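Local coordinates for protein GTP pyrophosphokinase YjbM (Bacillus subtilis, PDB 5DEC) that makes the alarmone (p)ppGpp by transferring pyrophosphate from ATP to GDP or GTP, working as a cooperative, allosterically activated homotetramer, at residues R21-E26 and V143-Q148; L83-Q88 and Q94-M99; E98-F101 and D105-V108; L152-W157 and R189-M194. All blocks are in the same frame, centred on the assembly; numbering follows the deposited sequence.

Interactions 1, 2 and 3 all pack a helix against the same mixed sheet, whereas interaction 4 joins two helices about 26 Å, centre to centre, from interaction 1. The first two are buried and purely apolar where they touch, and their strands 139-151 and 81-87 are sheet neighbours. Interactions 2 and 3 share E98 and M99, since both use helix 90-102; the aliphatic ends of I85 and L100 meet where they join. Interaction 3 runs from a buried leucine-phenylalanine pair out to the exposed ring of F101. Interaction 4 is buried too, yet it sets a carboxylate beside an alanine and a methionine, its charge being met from outside the two segments.

Interaction 1: residues R21-E26 and V143-Q148; sequences RQAVEE and VLVEIQ
A23 and V143 bring helix 11-38 and strand 139-151 to within 7.4 Å, measured between their CA atoms, the shortest such separation between the two segments. This is helix-on-sheet packing in the nucleotidyltransferase-like fold of the RelA/SpoT family: a helical turn lies on a central strand, which is hydrogen-bonded along one edge to strand 81-87 and along the other to strand 126-136. So close an approach depends on a small residue facing the sheet. The methyl of A23 is directed at the strand, and V143 and V145, two residues apart, turn their side chains up toward it from the same face. A23 CB lies 3.5 Å from V143 CG2 and, more loosely, 4.2 Å from V145 CG2, so one methyl sits over two valine branches. V143 presents the branch held between its backbone N and carbonyl carbon, whereas V145 offers the one anti to its carbonyl carbon. V24, beside A23, packs instead on A81 of the adjoining strand 81-87 and on V54 of strand 49-54 beyond it.

The polar groups lie to the flanks. On the helix Q22 NE2 donates to E26 OE2 at 2.9 Å, close to straight at 169° and using the anti lone pair of that oxygen; the same amide nitrogen also reaches the V29 carbonyl of a second subunit. On the strand's other face is E146, the inferred proton acceptor of catalysis. There the Q148 amide, with the bond lying nearly in its own plane, brings NE2 to 2.9 Å from E146 OE1 from above the carboxylate plane.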
loop_
_atom_site.group_PDB
_atom_site.type_symbol
_atom_site.label_atom_id
_atom_site.label_comp_id
_atom_site.label_asym_id
_atom_site.label_seq_id
_atom_site.Cartn_x
_atom_site.Cartn_y
_atom_site.Cartn_z
ATOM N N ARG B 21 10.322 -4.501 -12.447
ATOM C CA ARG B 21 9.415 -4.309 -11.317
ATOM C C ARG B 21 9.397 -2.878 -10.804
ATOM O O ARG B 21 8.338 -2.347 -10.447
ATOM C CB ARG B 21 9.767 -5.254 -10.163
ATOM C CG ARG B 21 9.471 -6.690 -10.472
ATOM C CD ARG B 21 9.617 -7.578 -9.251
ATOM N NE ARG B 21 9.502 -8.966 -9.668
ATOM C CZ ARG B 21 10.519 -9.811 -9.757
ATOM N NH1 ARG B 21 11.748 -9.422 -9.435
ATOM N NH2 ARG B 21 10.302 -11.056 -10.163
ATOM N N GLN B 22 10.571 -2.262 -10.734
ATOM C CA GLN B 22 10.662 -0.890 -10.245
ATOM C C GLN B 22 10.013 0.078 -11.260
ATOM O O GLN B 22 9.310 1.010 -10.883
ATOM C CB GLN B 22 12.128 -0.518 -9.965
ATOM C CG GLN B 22 12.341 0.915 -9.419
ATOM C CD GLN B 22 11.693 1.167 -8.069
ATOM O OE1 GLN B 22 11.461 0.241 -7.292
ATOM N NE2 GLN B 22 11.407 2.431 -7.776
ATOM N N ALA B 23 10.216 -0.157 -12.545
ATOM C CA ALA B 23 9.551 0.685 -13.549
ATOM C C ALA B 23 8.031 0.628 -13.398
ATOM O O ALA B 23 7.339 1.656 -13.435
ATOM C CB ALA B 23 9.953 0.262 -14.943
ATOM N N VAL B 24 7.510 -0.582 -13.236
ATOM C CA VAL B 24 6.071 -0.759 -13.010
ATOM C C VAL B 24 5.586 -0.033 -11.758
ATOM O O VAL B 24 4.571 0.667 -11.798
ATOM C CB VAL B 24 5.716 -2.266 -12.943
ATOM C CG1 VAL B 24 4.280 -2.475 -12.457
ATOM C CG2 VAL B 24 5.918 -2.887 -14.322
ATOM N N GLU B 25 6.301 -0.154 -10.636
ATOM C CA GLU B 25 5.838 0.544 -9.424
ATOM C C GLU B 25 5.863 2.073 -9.576
ATOM O O GLU B 25 5.001 2.796 -9.024
ATOM C CB GLU B 25 6.678 0.154 -8.197
ATOM C CG GLU B 25 6.508 -1.300 -7.756
ATOM C CD GLU B 25 5.046 -1.735 -7.662
ATOM O OE1 GLU B 25 4.228 -1.036 -7.035
ATOM O OE2 GLU B 25 4.714 -2.796 -8.217
ATOM N N GLU B 26 6.874 2.586 -10.272
ATOM C CA GLU B 26 6.958 4.035 -10.472
ATOM C C GLU B 26 5.818 4.515 -11.360
ATOM O O GLU B 26 5.165 5.499 -11.058
ATOM C CB GLU B 26 8.314 4.424 -11.062
ATOM C CG GLU B 26 9.462 4.217 -10.046
ATOM C CD GLU B 26 10.818 4.708 -10.521
ATOM O OE1 GLU B 26 10.882 5.485 -11.505
ATOM O OE2 GLU B 26 11.830 4.310 -9.894
ATOM N N VAL B 143 13.897 0.980 -19.935
ATOM C CA VAL B 143 13.137 -0.267 -20.008
ATOM C C VAL B 143 11.823 -0.090 -20.757
ATOM O O VAL B 143 11.159 0.952 -20.671
ATOM C CB VAL B 143 12.855 -0.872 -18.605
ATOM C CG1 VAL B 143 14.132 -0.926 -17.778
ATOM C CG2 VAL B 143 11.805 -0.100 -17.894
ATOM N N LEU B 144 11.480 -1.118 -21.526
ATOM C CA LEU B 144 10.239 -1.152 -22.281
ATOM C C LEU B 144 9.117 -1.542 -21.350
ATOM O O LEU B 144 9.264 -2.459 -20.538
ATOM C CB LEU B 144 10.331 -2.138 -23.439
ATOM C CG LEU B 144 11.294 -1.728 -24.534
ATOM C CD1 LEU B 144 11.548 -2.894 -25.476
ATOM C CD2 LEU B 144 10.696 -0.533 -25.267
ATOM N N VAL B 145 8.014 -0.809 -21.438
ATOM C CA VAL B 145 6.835 -1.087 -20.634
ATOM C C VAL B 145 5.616 -1.020 -21.532
ATOM O O VAL B 145 5.397 -0.004 -22.200
ATOM C CB VAL B 145 6.648 -0.075 -19.489
ATOM C CG1 VAL B 145 5.438 -0.445 -18.653
ATOM C CG2 VAL B 145 7.932 0.018 -18.613
ATOM N N GLU B 146 4.826 -2.085 -21.555
ATOM C CA GLU B 146 3.581 -2.057 -22.322
ATOM C C GLU B 146 2.469 -1.431 -21.486
ATOM O O GLU B 146 2.286 -1.778 -20.324
ATOM C CB GLU B 146 3.160 -3.457 -22.749
ATOM C CG GLU B 146 1.850 -3.462 -23.532
ATOM C CD GLU B 146 1.315 -4.872 -23.738
ATOM O OE1 GLU B 146 0.611 -5.369 -22.829
ATOM O OE2 GLU B 146 1.619 -5.483 -24.782
ATOM N N ILE B 147 1.733 -0.494 -22.069
ATOM C CA ILE B 147 0.590 0.088 -21.377
ATOM C C ILE B 147 -0.656 -0.202 -22.218
ATOM O O ILE B 147 -0.716 0.187 -23.380
ATOM C CB ILE B 147 0.707 1.606 -21.197
ATOM C CG1 ILE B 147 1.992 1.991 -20.458
ATOM C CG2 ILE B 147 -0.540 2.141 -20.454
ATOM C CD1 ILE B 147 2.140 3.485 -20.253
ATOM N N GLN B 148 -1.626 -0.911 -21.659
ATOM C CA GLN B 148 -2.904 -1.107 -22.354
ATOM C C GLN B 148 -3.980 -0.219 -21.756
ATOM O O GLN B 148 -3.975 0.040 -20.556
ATOM C CB GLN B 148 -3.367 -2.557 -22.299
ATOM C CG GLN B 148 -2.384 -3.573 -22.846
ATOM C CD GLN B 148 -3.040 -4.936 -23.027
ATOM O OE1 GLN B 148 -4.259 -5.030 -23.200
ATOM N NE2 GLN B 148 -2.248 -5.995 -22.931
#

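Interaction 2: residues L83-Q88 and Q94-M99; sequences LRIMCQ and QIVKEM
V96 is a two-pronged side chain that meets two residues of strand 81-87, one with each methyl. CG1 comes 3.9 Å from CD1 at the end of I85, and CG2 lies equally far, 3.9 Å, from C87 SG. Branching at CB makes the fork, and chi1 of 173° turns it so that CG1, anti to the backbone N, faces I85 and CG2, anti to the carbonyl carbon, faces C87. I85 and V96 cross obliquely: the isoleucine extends CG1 and CD1 out from the strand to reach the helix, while I85 CG2 lies behind at 4.2 Å from V96 CG1, a looser approach than that of CD1. C87, two residues on and on the same face of the strand, turns its sulfur toward the helix to meet the second methyl. The backbones stay well apart, with the CA atoms of I85 and V96 separated by 8.6 Å, so side chains alone fill the interface.

Around this buried trio other elements close in: L31 of helix 11-38 touches I85, and I47 packs on both I85 and V96. Away from the sheet the helix carries a polar chain in which Q94 is the middle member. Its OE1 accepts from K97 NZ at 3.1 Å, and its NE2 gives a nearly straight bond, 172°, to E98 OE2, which it meets from above the carboxylate plane. A strand leading directly into a helix that folds back over it, here strand 81-87 into helix 90-102, is the first half of a beta-alpha-beta crossover in this nucleotidyltransferase-like domain.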
loop_
_atom_site.group_PDB
_atom_site.type_symbol
_atom_site.label_atom_id
_atom_site.label_comp_id
_atom_site.label_asym_id
_atom_site.label_seq_id
_atom_site.Cartn_x
_atom_site.Cartn_y
_atom_site.Cartn_z
ATOM N N LEU B 83 1.342 -2.414 -17.795
ATOM C CA LEU B 83 0.311 -1.774 -16.990
ATOM C C LEU B 83 -1.010 -1.838 -17.718
ATOM O O LEU B 83 -1.056 -1.980 -18.946
ATOM C CB LEU B 83 0.644 -0.321 -16.654
ATOM C CG LEU B 83 1.594 -0.216 -15.459
ATOM C CD1 LEU B 83 3.034 -0.238 -15.944
ATOM C CD2 LEU B 83 1.299 0.988 -14.605
ATOM N N ARG B 84 -2.093 -1.757 -16.962
ATOM C CA ARG B 84 -3.402 -1.676 -17.595
ATOM C C ARG B 84 -4.147 -0.527 -16.992
ATOM O O ARG B 84 -4.217 -0.393 -15.759
ATOM C CB ARG B 84 -4.183 -2.974 -17.438
ATOM C CG ARG B 84 -3.414 -4.118 -18.076
ATOM C CD ARG B 84 -4.240 -5.333 -18.391
ATOM N NE ARG B 84 -3.405 -6.274 -19.132
ATOM C CZ ARG B 84 -3.551 -7.593 -19.109
ATOM N NH1 ARG B 84 -4.535 -8.141 -18.408
ATOM N NH2 ARG B 84 -2.729 -8.358 -19.820
ATOM N N ILE B 85 -4.692 0.306 -17.868
ATOM C CA ILE B 85 -5.455 1.458 -17.434
ATOM C C ILE B 85 -6.907 1.177 -17.820
ATOM O O ILE B 85 -7.195 0.960 -18.993
ATOM C CB ILE B 85 -4.959 2.761 -18.105
ATOM C CG1 ILE B 85 -3.474 3.013 -17.778
ATOM C CG2 ILE B 85 -5.806 3.928 -17.658
ATOM C CD1 ILE B 85 -2.870 4.244 -18.532
ATOM N N MET B 86 -7.807 1.175 -16.835
ATOM C CA MET B 86 -9.226 0.889 -17.083
ATOM C C MET B 86 -10.028 2.187 -17.041
ATOM O O MET B 86 -9.882 2.973 -16.108
ATOM C CB MET B 86 -9.776 -0.088 -16.043
ATOM C CG MET B 86 -9.829 -1.527 -16.534
ATOM S SD MET B 86 -8.212 -2.166 -17.025
ATOM C CE MET B 86 -7.381 -2.265 -15.454
ATOM N N CYS B 87 -10.865 2.392 -18.053
ATOM C CA CYS B 87 -11.675 3.601 -18.170
ATOM C C CYS B 87 -13.163 3.262 -18.173
ATOM O O CYS B 87 -13.554 2.205 -18.639
ATOM C CB CYS B 87 -11.318 4.351 -19.460
ATOM S SG CYS B 87 -9.549 4.586 -19.724
ATOM N N GLN B 88 -13.987 4.185 -17.695
ATOM C CA GLN B 88 -15.436 4.003 -17.682
ATOM C C GLN B 88 -16.049 4.031 -19.068
ATOM O O GLN B 88 -16.889 3.195 -19.397
ATOM C CB GLN B 88 -16.055 5.090 -16.828
ATOM C CG GLN B 88 -17.411 4.789 -16.287
ATOM C CD GLN B 88 -17.717 5.664 -15.097
ATOM O OE1 GLN B 88 -17.786 6.880 -15.217
ATOM N NE2 GLN B 88 -17.866 5.050 -13.931
ATOM N N GLN B 94 -9.321 7.800 -25.616
ATOM C CA GLN B 94 -8.616 8.787 -26.420
ATOM C C GLN B 94 -8.018 9.868 -25.521
ATOM O O GLN B 94 -6.924 10.354 -25.784
ATOM C CB GLN B 94 -9.561 9.403 -27.466
ATOM C CG GLN B 94 -8.891 10.406 -28.403
ATOM C CD GLN B 94 -7.770 9.796 -29.227
ATOM O OE1 GLN B 94 -7.803 8.614 -29.574
ATOM N NE2 GLN B 94 -6.758 10.605 -29.535
ATOM N N ILE B 95 -8.734 10.229 -24.459
ATOM C CA ILE B 95 -8.252 11.225 -23.517
ATOM C C ILE B 95 -6.989 10.742 -22.804
ATOM O O ILE B 95 -5.998 11.466 -22.743
ATOM C CB ILE B 95 -9.345 11.576 -22.478
ATOM C CG1 ILE B 95 -10.493 12.331 -23.168
ATOM C CG2 ILE B 95 -8.770 12.415 -21.350
ATOM C CD1 ILE B 95 -11.673 12.609 -22.276
ATOM N N VAL B 96 -6.996 9.496 -22.336
ATOM C CA VAL B 96 -5.834 8.946 -21.645
ATOM C C VAL B 96 -4.657 8.827 -22.609
ATOM O O VAL B 96 -3.512 9.182 -22.266
ATOM C CB VAL B 96 -6.140 7.561 -21.004
ATOM C CG1 VAL B 96 -4.875 6.940 -20.436
ATOM C CG2 VAL B 96 -7.206 7.696 -19.920
ATOM N N LYS B 97 -4.938 8.352 -23.813
ATOM C CA LYS B 97 -3.924 8.263 -24.860
ATOM C C LYS B 97 -3.204 9.592 -25.047
ATOM O O LYS B 97 -1.974 9.649 -25.117
ATOM C CB LYS B 97 -4.555 7.864 -26.191
ATOM C CG LYS B 97 -4.804 6.391 -26.396
ATOM C CD LYS B 97 -5.533 6.157 -27.724
ATOM C CE LYS B 97 -4.832 6.858 -28.877
ATOM N NZ LYS B 97 -5.533 6.626 -30.176
ATOM N N GLU B 98 -3.983 10.660 -25.163
ATOM C CA GLU B 98 -3.404 11.976 -25.383
ATOM C C GLU B 98 -2.611 12.453 -24.191
ATOM O O GLU B 98 -1.567 13.092 -24.358
ATOM C CB GLU B 98 -4.502 12.969 -25.766
ATOM C CG GLU B 98 -4.965 12.704 -27.178
ATOM C CD GLU B 98 -6.196 13.495 -27.585
ATOM O OE1 GLU B 98 -6.772 14.203 -26.727
ATOM O OE2 GLU B 98 -6.567 13.418 -28.778
ATOM N N MET B 99 -3.081 12.147 -22.985
ATOM C CA MET B 99 -2.286 12.449 -21.810
ATOM C C MET B 99 -0.942 11.733 -21.863
ATOM O O MET B 99 0.096 12.339 -21.568
ATOM C CB MET B 99 -3.029 12.049 -20.515
ATOM C CG MET B 99 -4.182 12.979 -20.197
ATOM S SD MET B 99 -4.972 12.602 -18.621
ATOM C CE MET B 99 -5.650 10.985 -18.919
#

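Interaction 3: residues E98-F101 and D105-V108; sequences EMLF and DFTV
L100 and F101, near the end of helix 90-102, meet F106 and V108 just past the turn, where the chain enters strand 107-113. This is the second half of a beta-alpha-beta crossover in the RelA/SpoT synthetase fold, and the CA atoms of F101 and V108 come within 6.6 Å.

Apolar contacts form two pairs. Inside, L100 CD2 touches F106 CZ at 4.0 Å, the two side chains crossing at a slant, with L31 packed on the leucine and V130 on the phenylalanine. At the exposed margin F101 and V108 cross at about a right angle, with ring atom CE1 3.7 Å from V108 CG1. The other valine methyl, CG2, approaches CD1 of that ring, so both branches touch the ring, at CE1 and CD1. An alanine at V108 lacks both branches, and the F101 ring would probably lose most of its support and be freer to turn.

A polar atom meets an aromatic ring as well. F106, whose first torsion (chi1 51°) places CG between its backbone N and carbonyl carbon, swings its ring back to the end of the helix, and its CE1 comes 3.6 Å from the carbonyl oxygen of L100.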
loop_
_atom_site.group_PDB
_atom_site.type_symbol
_atom_site.label_atom_id
_atom_site.label_comp_id
_atom_site.label_asym_id
_atom_site.label_seq_id
_atom_site.Cartn_x
_atom_site.Cartn_y
_atom_site.Cartn_z
ATOM N N GLU B 98 -3.983 10.660 -25.163
ATOM C CA GLU B 98 -3.404 11.976 -25.383
ATOM C C GLU B 98 -2.611 12.453 -24.191
ATOM O O GLU B 98 -1.567 13.092 -24.358
ATOM C CB GLU B 98 -4.502 12.969 -25.766
ATOM C CG GLU B 98 -4.965 12.704 -27.178
ATOM C CD GLU B 98 -6.196 13.495 -27.585
ATOM O OE1 GLU B 98 -6.772 14.203 -26.727
ATOM O OE2 GLU B 98 -6.567 13.418 -28.778
ATOM N N MET B 99 -3.081 12.147 -22.985
ATOM C CA MET B 99 -2.286 12.449 -21.810
ATOM C C MET B 99 -0.942 11.733 -21.863
ATOM O O MET B 99 0.096 12.339 -21.568
ATOM C CB MET B 99 -3.029 12.049 -20.515
ATOM C CG MET B 99 -4.182 12.979 -20.197
ATOM S SD MET B 99 -4.972 12.602 -18.621
ATOM C CE MET B 99 -5.650 10.985 -18.919
ATOM N N LEU B 100 -0.948 10.453 -22.236
ATOM C CA LEU B 100 0.296 9.672 -22.218
ATOM C C LEU B 100 1.274 10.189 -23.275
ATOM O O LEU B 100 2.479 10.251 -23.042
ATOM C CB LEU B 100 0.020 8.182 -22.446
ATOM C CG LEU B 100 -0.812 7.499 -21.337
ATOM C CD1 LEU B 100 -1.049 6.048 -21.651
ATOM C CD2 LEU B 100 -0.099 7.592 -20.016
ATOM N N PHE B 101 0.748 10.560 -24.434
ATOM C CA PHE B 101 1.598 11.080 -25.500
ATOM C C PHE B 101 2.275 12.401 -25.112
ATOM O O PHE B 101 3.362 12.713 -25.600
ATOM C CB PHE B 101 0.773 11.243 -26.775
ATOM C CG PHE B 101 0.692 9.982 -27.599
ATOM C CD1 PHE B 101 1.771 9.577 -28.369
ATOM C CD2 PHE B 101 -0.445 9.209 -27.608
ATOM C CE1 PHE B 101 1.711 8.421 -29.131
ATOM C CE2 PHE B 101 -0.517 8.051 -28.369
ATOM C CZ PHE B 101 0.564 7.656 -29.129
ATOM N N ASP B 105 8.078 12.291 -18.986
ATOM C CA ASP B 105 8.885 11.416 -18.131
ATOM C C ASP B 105 9.073 10.026 -18.742
ATOM O O ASP B 105 9.637 9.130 -18.113
ATOM C CB ASP B 105 8.305 11.312 -16.709
ATOM C CG ASP B 105 6.834 10.932 -16.674
ATOM O OD1 ASP B 105 6.132 11.020 -17.707
ATOM O OD2 ASP B 105 6.379 10.558 -15.571
ATOM N N PHE B 106 8.616 9.868 -19.980
ATOM C CA PHE B 106 8.977 8.717 -20.806
ATOM C C PHE B 106 8.721 9.081 -22.259
ATOM O O PHE B 106 8.253 10.181 -22.549
ATOM C CB PHE B 106 8.209 7.435 -20.398
ATOM C CG PHE B 106 6.709 7.599 -20.305
ATOM C CD1 PHE B 106 5.938 7.765 -21.449
ATOM C CD2 PHE B 106 6.063 7.527 -19.073
ATOM C CE1 PHE B 106 4.557 7.899 -21.379
ATOM C CE2 PHE B 106 4.667 7.664 -18.993
ATOM C CZ PHE B 106 3.919 7.845 -20.155
ATOM N N THR B 107 9.038 8.173 -23.174
ATOM C CA THR B 107 8.721 8.380 -24.575
ATOM C C THR B 107 7.956 7.183 -25.136
ATOM O O THR B 107 8.274 6.035 -24.840
ATOM C CB THR B 107 9.995 8.630 -25.426
ATOM O OG1 THR B 107 10.833 7.469 -25.404
ATOM C CG2 THR B 107 10.777 9.826 -24.888
ATOM N N VAL B 108 6.944 7.466 -25.948
ATOM C CA VAL B 108 6.161 6.422 -26.591
ATOM C C VAL B 108 6.898 5.934 -27.834
ATOM O O VAL B 108 7.302 6.735 -28.670
ATOM C CB VAL B 108 4.751 6.929 -26.949
ATOM C CG1 VAL B 108 3.965 5.864 -27.707
ATOM C CG2 VAL B 108 4.006 7.389 -25.662
#

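Interaction 4: residues L152-W157 and R189-M194; sequences LAMNFW and RLDEEM
D191 and M154 both turn CG anti to their own carbonyl carbons (chi1 -86° and -68°), and these torsions bring the aspartate's carboxylate against the side of the methionine chain. The two side chains cross at about a right angle, with D191 OD2 3.8 Å from M154 CG. A153 is the other partner: its methyl points across at the facing helix and is met by both carboxylate oxygens, OD1 at 3.8 Å and OD2 at 3.9 Å from CB. The small residue lets the acid lie close in, and the CA atoms of A153 and D191 are 7.0 Å apart. L190 adds a looser touch, CD2 to A153 CB at 4.4 Å.

None of these contacts satisfies the buried charge. That is done from outside the two segments by R124, whose NH2 forms a salt bridge with D191 OD2, and by T151, whose OG1 is hydrogen-bonded to the same oxygen and also to the backbone N of M154. A leucine in place of D191 would probably leave R124 without this buried counter-charge and remove a polar mate of T151 at the start of the helix.

The segments of helices 152-167 and 174-202 run nearly antiparallel, at 171°, with axes 10.0 Å apart. Helix 152-167 follows directly from strand 139-151 and abuts M86 of strand 81-87 through L152 and N155, while a third subunit packs against L190, M194 and F156.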
loop_
_atom_site.group_PDB
_atom_site.type_symbol
_atom_site.label_atom_id
_atom_site.label_comp_id
_atom_site.label_asym_id
_atom_site.label_seq_id
_atom_site.Cartn_x
_atom_site.Cartn_y
_atom_site.Cartn_z
ATOM N N LEU B 152 -13.869 -0.851 -18.752
ATOM C CA LEU B 152 -14.166 -1.861 -17.755
ATOM C C LEU B 152 -14.717 -3.144 -18.397
ATOM O O LEU B 152 -14.331 -4.254 -18.021
ATOM C CB LEU B 152 -15.167 -1.305 -16.730
ATOM C CG LEU B 152 -14.682 -0.121 -15.866
ATOM C CD1 LEU B 152 -15.823 0.539 -15.067
ATOM C CD2 LEU B 152 -13.576 -0.572 -14.935
ATOM N N ALA B 153 -15.631 -2.980 -19.348
ATOM C CA ALA B 153 -16.283 -4.107 -20.000
ATOM C C ALA B 153 -15.316 -4.893 -20.887
ATOM O O ALA B 153 -15.336 -6.124 -20.897
ATOM C CB ALA B 153 -17.478 -3.613 -20.815
ATOM N N MET B 154 -14.476 -4.177 -21.639
ATOM C CA MET B 154 -13.369 -4.786 -22.393
ATOM C C MET B 154 -12.440 -5.575 -21.475
ATOM O O MET B 154 -11.981 -6.666 -21.811
ATOM C CB MET B 154 -12.538 -3.700 -23.090
ATOM C CG MET B 154 -13.247 -2.971 -24.202
ATOM S SD MET B 154 -12.440 -1.401 -24.616
ATOM C CE MET B 154 -10.790 -1.817 -24.927
ATOM N N ASN B 155 -12.093 -4.978 -20.344
ATOM C CA ASN B 155 -11.171 -5.629 -19.432
ATOM C C ASN B 155 -11.802 -6.904 -18.868
ATOM O O ASN B 155 -11.146 -7.938 -18.724
ATOM C CB ASN B 155 -10.768 -4.685 -18.289
ATOM C CG ASN B 155 -9.736 -5.310 -17.365
ATOM O OD1 ASN B 155 -8.676 -5.731 -17.816
ATOM N ND2 ASN B 155 -10.019 -5.327 -16.071
ATOM N N PHE B 156 -13.083 -6.811 -18.543
ATOM C CA PHE B 156 -13.805 -7.981 -18.031
ATOM C C PHE B 156 -13.773 -9.123 -19.056
ATOM O O PHE B 156 -13.383 -10.259 -18.740
ATOM C CB PHE B 156 -15.243 -7.582 -17.677
ATOM C CG PHE B 156 -16.100 -8.719 -17.207
ATOM C CD1 PHE B 156 -15.552 -9.808 -16.540
ATOM C CD2 PHE B 156 -17.466 -8.673 -17.389
ATOM C CE1 PHE B 156 -16.355 -10.855 -16.116
ATOM C CE2 PHE B 156 -18.282 -9.717 -16.947
ATOM C CZ PHE B 156 -17.727 -10.787 -16.299
ATOM N N TRP B 157 -14.183 -8.816 -20.279
ATOM C CA TRP B 157 -14.183 -9.845 -21.340
ATOM C C TRP B 157 -12.787 -10.435 -21.561
ATOM O O TRP B 157 -12.628 -11.663 -21.654
ATOM C CB TRP B 157 -14.732 -9.289 -22.658
ATOM C CG TRP B 157 -14.816 -10.363 -23.674
ATOM C CD1 TRP B 157 -15.867 -11.201 -23.879
ATOM C CD2 TRP B 157 -13.772 -10.779 -24.575
ATOM N NE1 TRP B 157 -15.563 -12.102 -24.888
ATOM C CE2 TRP B 157 -14.301 -11.871 -25.315
ATOM C CE3 TRP B 157 -12.488 -10.328 -24.837
ATOM C CZ2 TRP B 157 -13.538 -12.499 -26.309
ATOM C CZ3 TRP B 157 -11.744 -10.962 -25.797
ATOM C CH2 TRP B 157 -12.279 -12.034 -26.544
ATOM N N ARG B 189 -21.787 -3.873 -26.925
ATOM C CA ARG B 189 -23.046 -3.142 -26.891
ATOM C C ARG B 189 -23.235 -2.359 -25.604
ATOM O O ARG B 189 -23.788 -1.269 -25.623
ATOM C CB ARG B 189 -24.253 -4.067 -27.067
ATOM C CG ARG B 189 -24.468 -4.490 -28.520
ATOM C CD ARG B 189 -25.784 -5.241 -28.654
ATOM N NE ARG B 189 -25.697 -6.571 -28.068
ATOM C CZ ARG B 189 -25.370 -7.677 -28.726
ATOM N NH1 ARG B 189 -25.107 -7.636 -30.025
ATOM N NH2 ARG B 189 -25.324 -8.830 -28.072
ATOM N N LEU B 190 -22.783 -2.915 -24.487
ATOM C CA LEU B 190 -22.846 -2.185 -23.232
ATOM C C LEU B 190 -22.036 -0.901 -23.336
ATOM O O LEU B 190 -22.506 0.154 -22.915
ATOM C CB LEU B 190 -22.350 -3.059 -22.070
ATOM C CG LEU B 190 -22.179 -2.377 -20.708
ATOM C CD1 LEU B 190 -23.489 -1.735 -20.276
ATOM C CD2 LEU B 190 -21.702 -3.381 -19.676
ATOM N N ASP B 191 -20.829 -0.983 -23.896
ATOM C CA ASP B 191 -19.998 0.213 -24.041
ATOM C C ASP B 191 -20.683 1.250 -24.940
ATOM O O ASP B 191 -20.613 2.441 -24.664
ATOM C CB ASP B 191 -18.612 -0.142 -24.591
ATOM C CG ASP B 191 -17.629 -0.538 -23.481
ATOM O OD1 ASP B 191 -17.867 -0.172 -22.301
ATOM O OD2 ASP B 191 -16.637 -1.246 -23.784
ATOM N N GLU B 192 -21.364 0.794 -25.993
ATOM C CA GLU B 192 -22.084 1.705 -26.885
ATOM C C GLU B 192 -23.191 2.456 -26.149
ATOM O O GLU B 192 -23.323 3.667 -26.295
ATOM C CB GLU B 192 -22.694 0.950 -28.075
ATOM C CG GLU B 192 -21.686 0.375 -29.053
ATOM C CD GLU B 192 -22.329 -0.566 -30.086
ATOM O OE1 GLU B 192 -23.577 -0.589 -30.198
ATOM O OE2 GLU B 192 -21.585 -1.292 -30.781
ATOM N N GLU B 193 -23.971 1.738 -25.341
ATOM C CA GLU B 193 -25.050 2.353 -24.574
ATOM C C GLU B 193 -24.479 3.341 -23.563
ATOM O O GLU B 193 -25.051 4.395 -23.321
ATOM C CB GLU B 193 -25.884 1.294 -23.834
ATOM C CG GLU B 193 -26.625 0.315 -24.724
ATOM C CD GLU B 193 -27.502 1.003 -25.773
ATOM O OE1 GLU B 193 -28.100 2.066 -25.483
ATOM O OE2 GLU B 193 -27.598 0.459 -26.890
ATOM N N MET B 194 -23.347 2.988 -22.969
ATOM C CA MET B 194 -22.667 3.880 -22.041
ATOM C C MET B 194 -22.210 5.143 -22.764
ATOM O O MET B 194 -22.364 6.258 -22.248
ATOM C CB MET B 194 -21.462 3.176 -21.389
ATOM C CG MET B 194 -21.843 2.144 -20.322
ATOM S SD MET B 194 -22.861 2.814 -18.998
ATOM C CE MET B 194 -23.024 1.419 -17.892
#